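Local coordinates for YdhT protein (Bacillus subtilis, PDB 3CBW) that hydrolyses internal beta-1,4-mannosidic linkages in mannan, galactomannan and glucomannan as a secreted endo-acting enzyme of glycosyl hydrolase family 26, at residues D52-A57 against Y73-A78; A150-I155 against H209-T214; E195-Y200 against T234-G239; L220-S225 against Y242-G247. The protein carries 3 engineered substitutions. One frame throughout, in Å; residues are numbered along the deposited sequence. Where two conformers were deposited one is given.

Overall arrangement
From the N terminus, interaction 1 comes first and closes the short span from the loop after strand 41-49, through helix 57-66, to strand 72-79. Interaction 2 spans the next large loop, joining helix 143-163 to the C-terminal end of helix 194-214. Interaction 3 starts inside that span, at 195-200, and ends beyond it at 234-239, so the two cross on one helix. Interaction 4 pairs strand 220-224 with strand 245-252 and crosses interaction 3 in turn; nothing nests. Packing links neighbouring contacts: Tyr77 against Ile155, Thr212 and Met211 against Trp222, and Phe236 against Tyr224. Together they join loop to strand (1), helix to helix (2), helix to loop (3) and strand to strand (4).

Interaction 1. Residues D52-A57 against Y73-A78; sequences DTFSMA and YGCDYA
Phe54 is the first residue of 52-57 to meet strand residues 73-75. Its CG lies trans to the backbone nitrogen (chi1 -178°), which extends the ring toward the strand. There Phe54 CD1 lies 3.7 Å from Cys75 CB, and Gly74 O comes up to the ring edge, close to its plane, 3.5 Å from Phe54 CE1. The sulfur of Cys75 stands obliquely to the same ring, a Cys sulfur-aromatic contact. Tyr73 meets Phe54 with the planes inclined at 66° and Tyr73 CE2 3.8 Å from Phe54 CE1, a pairing that is neither stacked nor T-shaped. Ser55 contributes its backbone: Tyr73 OH donates to Ser55 O over 2.7 Å, lying in the carbonyl plane on a lone pair. Its side chain turns to the chain ahead, where Ser55 OG accepts from Ala57 N at 3.1 Å and caps the start of helix 57-66. Met56 is folded at chi2 and chi3, which carries Met56 SD to 3.7 Å from Tyr73 CE2 in an oblique Met-aromatic contact. The Tyr73 hydroxyl has a second partner, for it also accepts from Ala59 N in helix 57-66. A phenylalanine in place of Tyr73 would probably leave Ser55 O without this donor and Ala59 N without its acceptor. Cys75 is further fixed by its disulfide to Cys95. Strand 41-49, helix 57-66 and parallel strand 72-79 form a beta-alpha-beta crossover of the TIM barrel, and the contact fastens its beta-to-alpha loop onto the second strand.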
# COMPACT_ATOMS: atom_id res chain seq x y z
N ASP A 52 5.58 16.50 -6.45
CA ASP A 52 6.32 16.00 -7.59
C ASP A 52 5.28 15.67 -8.65
O ASP A 52 5.18 16.37 -9.67
CB ASP A 52 7.18 14.78 -7.22
CG ASP A 52 7.80 14.10 -8.43
OD1 ASP A 52 8.01 14.76 -9.47
OD2 ASP A 52 8.07 12.89 -8.34
N THR A 53 4.50 14.63 -8.40
CA THR A 53 3.42 14.26 -9.31
C THR A 53 2.07 14.11 -8.60
O THR A 53 1.05 13.99 -9.27
CB THR A 53 3.71 12.95 -10.05
OG1 THR A 53 3.89 11.89 -9.10
CG2 THR A 53 4.95 13.08 -10.95
N PHE A 54 2.05 14.10 -7.27
CA PHE A 54 0.78 13.94 -6.57
C PHE A 54 -0.17 15.08 -6.90
O PHE A 54 0.21 16.25 -6.86
CB PHE A 54 0.93 13.89 -5.05
CG PHE A 54 -0.39 13.68 -4.36
CD1 PHE A 54 -0.91 12.41 -4.22
CD2 PHE A 54 -1.15 14.77 -3.95
CE1 PHE A 54 -2.15 12.22 -3.63
CE2 PHE A 54 -2.40 14.59 -3.35
CZ PHE A 54 -2.89 13.31 -3.19
N SER A 55 -1.42 14.74 -7.19
CA SER A 55 -2.46 15.74 -7.35
C SER A 55 -3.79 15.02 -7.34
O SER A 55 -3.84 13.80 -7.25
CB SER A 55 -2.28 16.49 -8.67
OG SER A 55 -2.58 15.62 -9.74
N MET A 56 -4.87 15.78 -7.46
CA MET A 56 -6.19 15.19 -7.57
C MET A 56 -6.55 14.83 -9.00
O MET A 56 -7.64 14.32 -9.25
CB MET A 56 -7.24 16.12 -6.96
CG MET A 56 -7.00 16.38 -5.46
SD MET A 56 -6.71 14.88 -4.43
CE MET A 56 -8.24 14.03 -4.72
N ALA A 57 -5.62 15.06 -9.94
CA ALA A 57 -5.90 14.83 -11.36
C ALA A 57 -6.31 13.39 -11.66
O ALA A 57 -7.24 13.15 -12.42
CB ALA A 57 -4.70 15.23 -12.24
N TYR A 73 -7.33 6.54 -2.21
CA TYR A 73 -6.43 7.40 -2.97
C TYR A 73 -5.06 7.35 -2.34
O TYR A 73 -4.91 7.53 -1.13
CB TYR A 73 -6.95 8.83 -3.04
CG TYR A 73 -6.51 9.57 -4.28
CD1 TYR A 73 -6.80 9.08 -5.55
CD2 TYR A 73 -5.83 10.79 -4.19
CE1 TYR A 73 -6.40 9.77 -6.70
CE2 TYR A 73 -5.44 11.49 -5.35
CZ TYR A 73 -5.74 10.98 -6.59
OH TYR A 73 -5.39 11.65 -7.74
N GLY A 74 -4.05 7.07 -3.17
CA GLY A 74 -2.71 6.87 -2.69
C GLY A 74 -1.77 8.03 -2.90
O GLY A 74 -1.86 8.74 -3.91
N CYS A 75 -0.85 8.20 -1.95
CA CYS A 75 0.28 9.12 -2.11
C CYS A 75 1.55 8.40 -1.69
O CYS A 75 1.50 7.50 -0.85
CB CYS A 75 0.09 10.38 -1.26
SG CYS A 75 1.60 11.48 -1.04
N ASP A 76 2.68 8.79 -2.26
CA ASP A 76 3.96 8.27 -1.81
C ASP A 76 4.80 9.46 -1.36
O ASP A 76 5.02 10.40 -2.11
CB ASP A 76 4.62 7.46 -2.93
CG ASP A 76 5.80 6.64 -2.46
OD1 ASP A 76 6.77 7.22 -1.90
OD2 ASP A 76 5.77 5.41 -2.68
N TYR A 77 5.22 9.43 -0.11
CA TYR A 77 6.00 10.52 0.46
C TYR A 77 7.44 10.57 -0.04
O TYR A 77 8.11 11.61 0.11
CB TYR A 77 6.10 10.34 1.97
CG TYR A 77 4.93 10.66 2.87
CD1 TYR A 77 3.85 11.46 2.48
CD2 TYR A 77 4.98 10.23 4.19
CE1 TYR A 77 2.83 11.78 3.39
CE2 TYR A 77 3.99 10.56 5.11
CZ TYR A 77 2.92 11.33 4.71
OH TYR A 77 1.97 11.65 5.65
N ALA A 78 7.97 9.46 -0.55
CA ALA A 78 9.42 9.33 -0.69
C ALA A 78 9.85 9.28 -2.14
O ALA A 78 9.49 8.37 -2.89
CB ALA A 78 9.92 8.12 0.07

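Interaction 2. Residues A150-I155 against H209-T214; sequences AMLSKI and HYMTDT
Tyr210 reaches helix 143-163 because its chi1 of -168° swings the ring away from its own backbone nitrogen, while Met211 bends at chi2 (-54°) and delivers its methyl to the same helix. The ring arrives with one face against Leu152: CB of that leucine sits 3.8 Å from the Tyr210 ring centroid, offset toward the rim, a CH-pi contact. Leu152 CD1 rests beside the root of the ring. Farther out, Tyr210 OH closes to 3.2 Å from Ser153 CB. The two hydroxyls do not bond directly; a water bridges them, 2.9 Å from Ser153 OG and 2.6 Å from Tyr210 OH. The polar end of the contact is therefore hydrated, whereas the other end is mainly apolar side-chain packing. There Met211 CE fits between Leu152 and Ile155, 3.6 Å from Leu152 O and 3.8 Å from Ile155 CG2, its chain running roughly at right angles to both side chains. The local helix axes approach to 10.4 Å and cross at -54°. Met211 goes on to touch Ala156 and Leu159 of helix 143-163 and, on the side facing the sheet, Leu220 and Trp222, so the contact joins two outer helices of the barrel and packs them on strand 220-224.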
# COMPACT_ATOMS: atom_id res chain seq x y z
N ALA A 150 16.41 9.24 10.38
CA ALA A 150 16.09 10.59 9.91
C ALA A 150 14.91 10.59 8.95
O ALA A 150 14.03 11.45 9.01
CB ALA A 150 17.31 11.25 9.27
N MET A 151 14.89 9.62 8.04
CA MET A 151 13.74 9.46 7.14
C MET A 151 12.48 9.10 7.91
O MET A 151 11.42 9.67 7.69
CB MET A 151 14.02 8.39 6.08
CG MET A 151 15.11 8.76 5.03
SD MET A 151 15.24 7.60 3.57
CE MET A 151 15.67 6.06 4.42
N LEU A 152 12.60 8.12 8.80
CA LEU A 152 11.43 7.67 9.55
C LEU A 152 10.85 8.81 10.38
O LEU A 152 9.63 8.92 10.51
CB LEU A 152 11.77 6.48 10.44
CG LEU A 152 12.29 5.21 9.73
CD1 LEU A 152 12.47 4.08 10.73
CD2 LEU A 152 11.36 4.78 8.59
N SER A 153 11.71 9.65 10.96
CA SER A 153 11.24 10.75 11.78
C SER A 153 10.41 11.73 10.97
O SER A 153 9.37 12.18 11.43
CB SER A 153 12.42 11.47 12.42
OG SER A 153 11.96 12.46 13.31
N LYS A 154 10.86 12.05 9.76
CA LYS A 154 10.13 12.98 8.92
C LYS A 154 8.81 12.38 8.44
O LYS A 154 7.79 13.06 8.37
CB LYS A 154 11.00 13.44 7.75
CG LYS A 154 10.46 14.66 7.04
CD LYS A 154 11.41 15.17 5.98
CE LYS A 154 10.79 16.35 5.27
NZ LYS A 154 11.65 16.78 4.12
N ILE A 155 8.83 11.09 8.10
CA ILE A 155 7.62 10.35 7.72
C ILE A 155 6.61 10.39 8.87
O ILE A 155 5.43 10.71 8.66
CB ILE A 155 7.96 8.89 7.32
CG1 ILE A 155 8.72 8.88 5.99
CG2 ILE A 155 6.68 8.05 7.23
CD1 ILE A 155 9.53 7.62 5.78
N HIS A 209 7.86 -0.63 14.97
CA HIS A 209 8.11 -0.14 16.32
C HIS A 209 8.39 1.35 16.36
O HIS A 209 7.95 2.02 17.30
CB HIS A 209 9.23 -0.93 16.99
CG HIS A 209 8.83 -2.34 17.28
ND1 HIS A 209 9.62 -3.43 16.97
CD2 HIS A 209 7.70 -2.83 17.84
CE1 HIS A 209 8.99 -4.53 17.33
NE2 HIS A 209 7.83 -4.20 17.86
N TYR A 210 9.07 1.87 15.36
CA TYR A 210 9.31 3.30 15.31
C TYR A 210 7.98 4.04 15.22
O TYR A 210 7.72 4.99 15.97
CB TYR A 210 10.20 3.66 14.12
CG TYR A 210 10.71 5.08 14.17
CD1 TYR A 210 11.99 5.34 14.67
CD2 TYR A 210 9.95 6.15 13.71
CE1 TYR A 210 12.49 6.63 14.73
CE2 TYR A 210 10.44 7.47 13.77
CZ TYR A 210 11.72 7.69 14.29
OH TYR A 210 12.27 8.95 14.37
N MET A 211 7.12 3.63 14.29
CA MET A 211 5.87 4.35 14.08
C MET A 211 4.90 4.16 15.24
O MET A 211 4.26 5.11 15.68
CB MET A 211 5.21 3.90 12.77
CG MET A 211 6.00 4.25 11.50
SD MET A 211 6.49 6.05 11.29
CE MET A 211 7.86 5.81 10.07
N THR A 212 4.77 2.93 15.71
CA THR A 212 3.75 2.58 16.70
C THR A 212 4.19 2.98 18.11
O THR A 212 3.42 3.61 18.84
CB THR A 212 3.43 1.08 16.61
OG1 THR A 212 3.06 0.76 15.27
CG2 THR A 212 2.30 0.70 17.55
N ASP A 213 5.41 2.61 18.48
CA ASP A 213 5.84 2.80 19.87
C ASP A 213 6.59 4.12 20.05
O ASP A 213 6.16 4.96 20.83
CB ASP A 213 6.66 1.60 20.32
CG ASP A 213 5.84 0.32 20.33
OD1 ASP A 213 4.63 0.40 20.65
OD2 ASP A 213 6.41 -0.74 20.02
N THR A 214 7.66 4.33 19.31
CA THR A 214 8.42 5.58 19.44
C THR A 214 7.55 6.79 19.14
O THR A 214 7.62 7.81 19.85
CB THR A 214 9.66 5.58 18.52
OG1 THR A 214 10.44 4.41 18.79
CG2 THR A 214 10.52 6.84 18.71
O HOH W 1 11.21 10.96 15.65

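Interaction 3. Residues E195-Y200 against T234-G239; sequences ERISLY and TDFYPG
Arg196 O receives Tyr200 N at 2.8 Å, an ordinary helical bond within the helical turn against which Phe236 lies; the oxygen itself is only loosely near the Phe236 ring. Along that helical turn Ile197 and Tyr200 take the phenyl group from two directions. Ile197 CG1 stands over one face, 3.9 Å from the Phe236 ring centroid, in a CH-pi contact. Tyr200 CB meets the rim of the same ring in its plane, 3.7 Å from Phe236 CD1. Beyond it the edge of Phe236 points to the face of Tyr200, an offset edge-to-face pair with the planes at 89°. The tyrosine sits there because chi1 of 174° sends its ring across to the beta turn of Thr234 to Tyr237, where Phe236 O lies at the ring edge, 3.6 Å from Tyr200 CE2. Ile197 CG2 meanwhile touches Asp235 O at 3.3 Å. Shortening Phe236 to an alanine is likely to leave the Tyr200 face and Ile197 CG1 without their common partner and to open a gap between helix and beta turn. Tyr200 OH is hydrogen-bonded to Leu174 O, and the Tyr200 side chain lies about 8 Å from that of Glu176, the probable proton donor. With apolar and aromatic contacts rather than direct polar bonds across it, the interface probably relies on shape fit and the burial of apolar surface.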
# COMPACT_ATOMS: atom_id res chain seq x y z
N GLU A 195 19.37 -15.13 5.00
CA GLU A 195 19.77 -13.98 5.80
C GLU A 195 19.02 -12.72 5.38
O GLU A 195 18.57 -11.96 6.23
CB GLU A 195 21.29 -13.78 5.76
CG GLU A 195 21.78 -12.56 6.57
CD GLU A 195 21.50 -12.65 8.07
OE1 GLU A 195 21.16 -13.74 8.58
OE2 GLU A 195 21.64 -11.60 8.76
N ARG A 196 18.87 -12.50 4.07
CA ARG A 196 18.11 -11.34 3.59
C ARG A 196 16.66 -11.38 4.07
O ARG A 196 16.11 -10.35 4.47
CB ARG A 196 18.19 -11.22 2.06
CG ARG A 196 17.39 -10.04 1.47
CD ARG A 196 17.82 -8.68 2.00
NE ARG A 196 19.27 -8.46 1.90
CZ ARG A 196 19.87 -7.62 1.05
NH1 ARG A 196 19.17 -6.90 0.17
NH2 ARG A 196 21.19 -7.51 1.09
N ILE A 197 16.04 -12.56 4.03
CA ILE A 197 14.67 -12.72 4.50
C ILE A 197 14.58 -12.32 5.99
O ILE A 197 13.67 -11.58 6.38
CB ILE A 197 14.18 -14.16 4.24
CG1 ILE A 197 13.97 -14.39 2.74
CG2 ILE A 197 12.91 -14.49 5.05
CD1 ILE A 197 13.91 -15.85 2.32
N SER A 198 15.53 -12.79 6.80
CA SER A 198 15.56 -12.44 8.22
C SER A 198 15.74 -10.94 8.44
O SER A 198 15.05 -10.32 9.27
CB SER A 198 16.68 -13.20 8.92
OG SER A 198 16.73 -12.82 10.28
N LEU A 199 16.67 -10.36 7.70
CA LEU A 199 16.94 -8.93 7.81
C LEU A 199 15.75 -8.08 7.38
O LEU A 199 15.46 -7.04 8.00
CB LEU A 199 18.20 -8.55 7.02
CG LEU A 199 19.51 -9.18 7.51
CD1 LEU A 199 20.63 -8.88 6.50
CD2 LEU A 199 19.90 -8.70 8.91
N TYR A 200 15.05 -8.51 6.33
CA TYR A 200 13.85 -7.80 5.92
C TYR A 200 12.83 -7.76 7.06
O TYR A 200 12.25 -6.70 7.36
CB TYR A 200 13.20 -8.43 4.69
CG TYR A 200 11.88 -7.75 4.41
CD1 TYR A 200 11.84 -6.58 3.66
CD2 TYR A 200 10.69 -8.23 4.96
CE1 TYR A 200 10.64 -5.91 3.44
CE2 TYR A 200 9.50 -7.56 4.75
CZ TYR A 200 9.48 -6.40 3.99
OH TYR A 200 8.28 -5.76 3.78
N THR A 234 5.31 -15.49 0.95
CA THR A 234 5.08 -15.56 2.39
C THR A 234 6.33 -15.63 3.24
O THR A 234 6.24 -15.44 4.45
CB THR A 234 4.17 -16.74 2.78
OG1 THR A 234 4.82 -17.98 2.48
CG2 THR A 234 2.83 -16.65 2.06
N ASP A 235 7.49 -15.89 2.64
CA ASP A 235 8.71 -16.05 3.42
C ASP A 235 9.10 -14.77 4.15
O ASP A 235 9.68 -14.82 5.22
CB ASP A 235 9.88 -16.54 2.55
CG ASP A 235 9.71 -17.99 2.09
OD1 ASP A 235 8.87 -18.72 2.66
OD2 ASP A 235 10.43 -18.39 1.16
N PHE A 236 8.74 -13.63 3.58
CA PHE A 236 9.08 -12.33 4.15
C PHE A 236 8.08 -11.83 5.19
O PHE A 236 8.27 -10.76 5.75
CB PHE A 236 9.20 -11.31 3.03
CG PHE A 236 10.40 -11.51 2.15
CD1 PHE A 236 11.62 -10.94 2.50
CD2 PHE A 236 10.30 -12.22 0.96
CE1 PHE A 236 12.73 -11.10 1.69
CE2 PHE A 236 11.40 -12.38 0.16
CZ PHE A 236 12.62 -11.81 0.53
N TYR A 237 7.04 -12.60 5.45
CA TYR A 237 5.97 -12.13 6.34
C TYR A 237 6.53 -11.95 7.75
O TYR A 237 7.05 -12.89 8.32
CB TYR A 237 4.88 -13.18 6.37
CG TYR A 237 3.66 -12.86 7.17
CD1 TYR A 237 2.85 -11.77 6.86
CD2 TYR A 237 3.25 -13.71 8.20
CE1 TYR A 237 1.69 -11.51 7.57
CE2 TYR A 237 2.10 -13.46 8.91
CZ TYR A 237 1.32 -12.37 8.58
OH TYR A 237 0.16 -12.15 9.28
N PRO A 238 6.46 -10.72 8.30
CA PRO A 238 7.09 -10.51 9.59
C PRO A 238 6.32 -11.09 10.78
O PRO A 238 6.90 -11.22 11.86
CB PRO A 238 7.17 -8.99 9.68
CG PRO A 238 6.03 -8.51 8.89
CD PRO A 238 5.90 -9.48 7.74
N GLY A 239 5.06 -11.44 10.58
CA GLY A 239 4.25 -12.04 11.63
C GLY A 239 2.92 -11.35 11.81
O GLY A 239 2.73 -10.18 11.44

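Interaction 4. Residues L220-S225 against Y242-G247; sequences LIWVYS and YVDIVG
Trp222 and Asp244 are joined by backbone and side chain together. Among the backbone bonds, Trp222 O accepts from two consecutive amides, Asp244 N at 2.8 Å and Ile245 N at 3.0 Å, both somewhat tilted from the carbonyl plane. Parallel pairing then continues with Tyr224 N to Ile245 O at 2.9 Å and Gly247 N to Tyr224 O at 2.9 Å, supported by CA-H...O contacts such as Val223 CA to Ile245 O. The local strand axes run at 25° to each other.

The side-chain bond comes from Asp244. With chi1 at -67° its carboxylate folds back to the neighbouring strand, and Asp244 OD2 takes Trp222 N at 2.9 Å in a nearly straight bond (174°) on the anti lone pair. A water donates both to this oxygen and to Leu220 O, while OD1 accepts from Val15 N. Asp244 OD2 also lies at the edge of the indole, in its plane.

Apolar contacts occupy both faces of the pair. On one, Ile221 CG2 meets Ile245 CD1 at 3.7 Å; on the other, Tyr224 CB rests against Val243 CG1 at 3.7 Å, and Tyr224 CD2 lies near Val246 CG1. Tyr224 OH is bonded to Lys233 O.

The buried carboxylate thus stands in for a strand carbonyl at the point where regular pairing begins, and two amides and a water around it would probably favour its charged form.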
# COMPACT_ATOMS: atom_id res chain seq x y z
N LEU A 220 -2.78 3.89 11.93
CA LEU A 220 -2.20 3.14 10.82
C LEU A 220 -2.71 1.71 10.73
O LEU A 220 -2.82 1.00 11.74
CB LEU A 220 -0.67 3.09 10.92
CG LEU A 220 0.05 4.44 11.05
CD1 LEU A 220 1.56 4.26 11.14
CD2 LEU A 220 -0.31 5.36 9.88
N ILE A 221 -3.03 1.33 9.50
CA ILE A 221 -3.40 -0.04 9.14
C ILE A 221 -2.25 -0.54 8.28
O ILE A 221 -1.94 0.04 7.25
CB ILE A 221 -4.74 -0.05 8.38
CG1 ILE A 221 -5.88 0.39 9.31
CG2 ILE A 221 -5.02 -1.43 7.78
CD1 ILE A 221 -7.22 0.57 8.62
N TRP A 222 -1.60 -1.60 8.74
CA TRP A 222 -0.32 -2.05 8.20
C TRP A 222 -0.49 -3.05 7.07
O TRP A 222 -1.15 -4.09 7.24
CB TRP A 222 0.53 -2.64 9.33
CG TRP A 222 0.99 -1.56 10.26
CD1 TRP A 222 0.26 -0.97 11.25
CD2 TRP A 222 2.25 -0.90 10.23
NE1 TRP A 222 1.00 0.01 11.86
CE2 TRP A 222 2.23 0.08 11.25
CE3 TRP A 222 3.41 -1.06 9.47
CZ2 TRP A 222 3.33 0.90 11.53
CZ3 TRP A 222 4.50 -0.23 9.74
CH2 TRP A 222 4.44 0.74 10.75
N VAL A 223 0.11 -2.74 5.91
CA VAL A 223 -0.10 -3.54 4.69
C VAL A 223 1.22 -4.18 4.24
O VAL A 223 2.22 -3.49 4.07
CB VAL A 223 -0.70 -2.67 3.56
CG1 VAL A 223 -1.01 -3.49 2.31
CG2 VAL A 223 -1.95 -1.92 4.05
N TYR A 224 1.19 -5.50 4.04
CA TYR A 224 2.35 -6.30 3.58
C TYR A 224 2.09 -6.68 2.13
O TYR A 224 1.11 -7.38 1.86
CB TYR A 224 2.43 -7.54 4.46
CG TYR A 224 3.35 -8.65 3.97
CD1 TYR A 224 4.74 -8.54 4.12
CD2 TYR A 224 2.83 -9.80 3.38
CE1 TYR A 224 5.59 -9.55 3.67
CE2 TYR A 224 3.69 -10.82 2.93
CZ TYR A 224 5.05 -10.68 3.09
OH TYR A 224 5.91 -11.66 2.66
N SER A 225 2.98 -6.26 1.23
CA SER A 225 2.69 -6.33 -0.21
C SER A 225 3.84 -6.86 -1.06
O SER A 225 4.54 -6.09 -1.74
CB SER A 225 2.20 -4.97 -0.73
OG SER A 225 3.12 -3.92 -0.46
N TYR A 242 2.27 -7.69 13.26
CA TYR A 242 2.81 -6.51 12.59
C TYR A 242 2.08 -6.17 11.31
O TYR A 242 2.46 -5.20 10.65
CB TYR A 242 4.31 -6.68 12.28
CG TYR A 242 5.10 -7.24 13.44
CD1 TYR A 242 5.37 -6.49 14.59
CD2 TYR A 242 5.51 -8.57 13.43
CE1 TYR A 242 6.09 -7.05 15.66
CE2 TYR A 242 6.21 -9.13 14.47
CZ TYR A 242 6.49 -8.37 15.58
OH TYR A 242 7.19 -8.95 16.61
N VAL A 243 1.07 -6.96 10.93
CA VAL A 243 0.42 -6.82 9.62
C VAL A 243 -1.08 -6.92 9.79
O VAL A 243 -1.59 -7.87 10.38
CB VAL A 243 0.88 -7.95 8.65
CG1 VAL A 243 0.12 -7.87 7.33
CG2 VAL A 243 2.38 -7.86 8.38
N ASP A 244 -1.78 -5.94 9.23
CA ASP A 244 -3.25 -5.96 9.20
C ASP A 244 -3.82 -6.54 7.91
O ASP A 244 -4.84 -7.25 7.94
CB ASP A 244 -3.79 -4.54 9.40
CG ASP A 244 -3.52 -4.01 10.79
OD1 ASP A 244 -3.96 -4.66 11.76
OD2 ASP A 244 -2.87 -2.95 10.92
N ILE A 245 -3.20 -6.21 6.78
CA ILE A 245 -3.69 -6.58 5.45
C ILE A 245 -2.53 -7.13 4.66
O ILE A 245 -1.43 -6.57 4.71
CB ILE A 245 -4.31 -5.35 4.71
CG1 ILE A 245 -5.57 -4.87 5.44
CG2 ILE A 245 -4.61 -5.65 3.23
CD1 ILE A 245 -6.16 -3.57 4.93
N VAL A 246 -2.76 -8.24 3.97
CA VAL A 246 -1.77 -8.79 3.04
C VAL A 246 -2.23 -8.54 1.62
O VAL A 246 -3.43 -8.38 1.36
CB VAL A 246 -1.53 -10.31 3.27
CG1 VAL A 246 -0.96 -10.53 4.66
CG2 VAL A 246 -2.83 -11.14 3.08
N GLY A 247 -1.31 -8.50 0.67
CA GLY A 247 -1.75 -8.28 -0.69
C GLY A 247 -0.66 -8.44 -1.71
O GLY A 247 0.49 -8.67 -1.37
O HOH W 2 -2.74 -1.60 13.35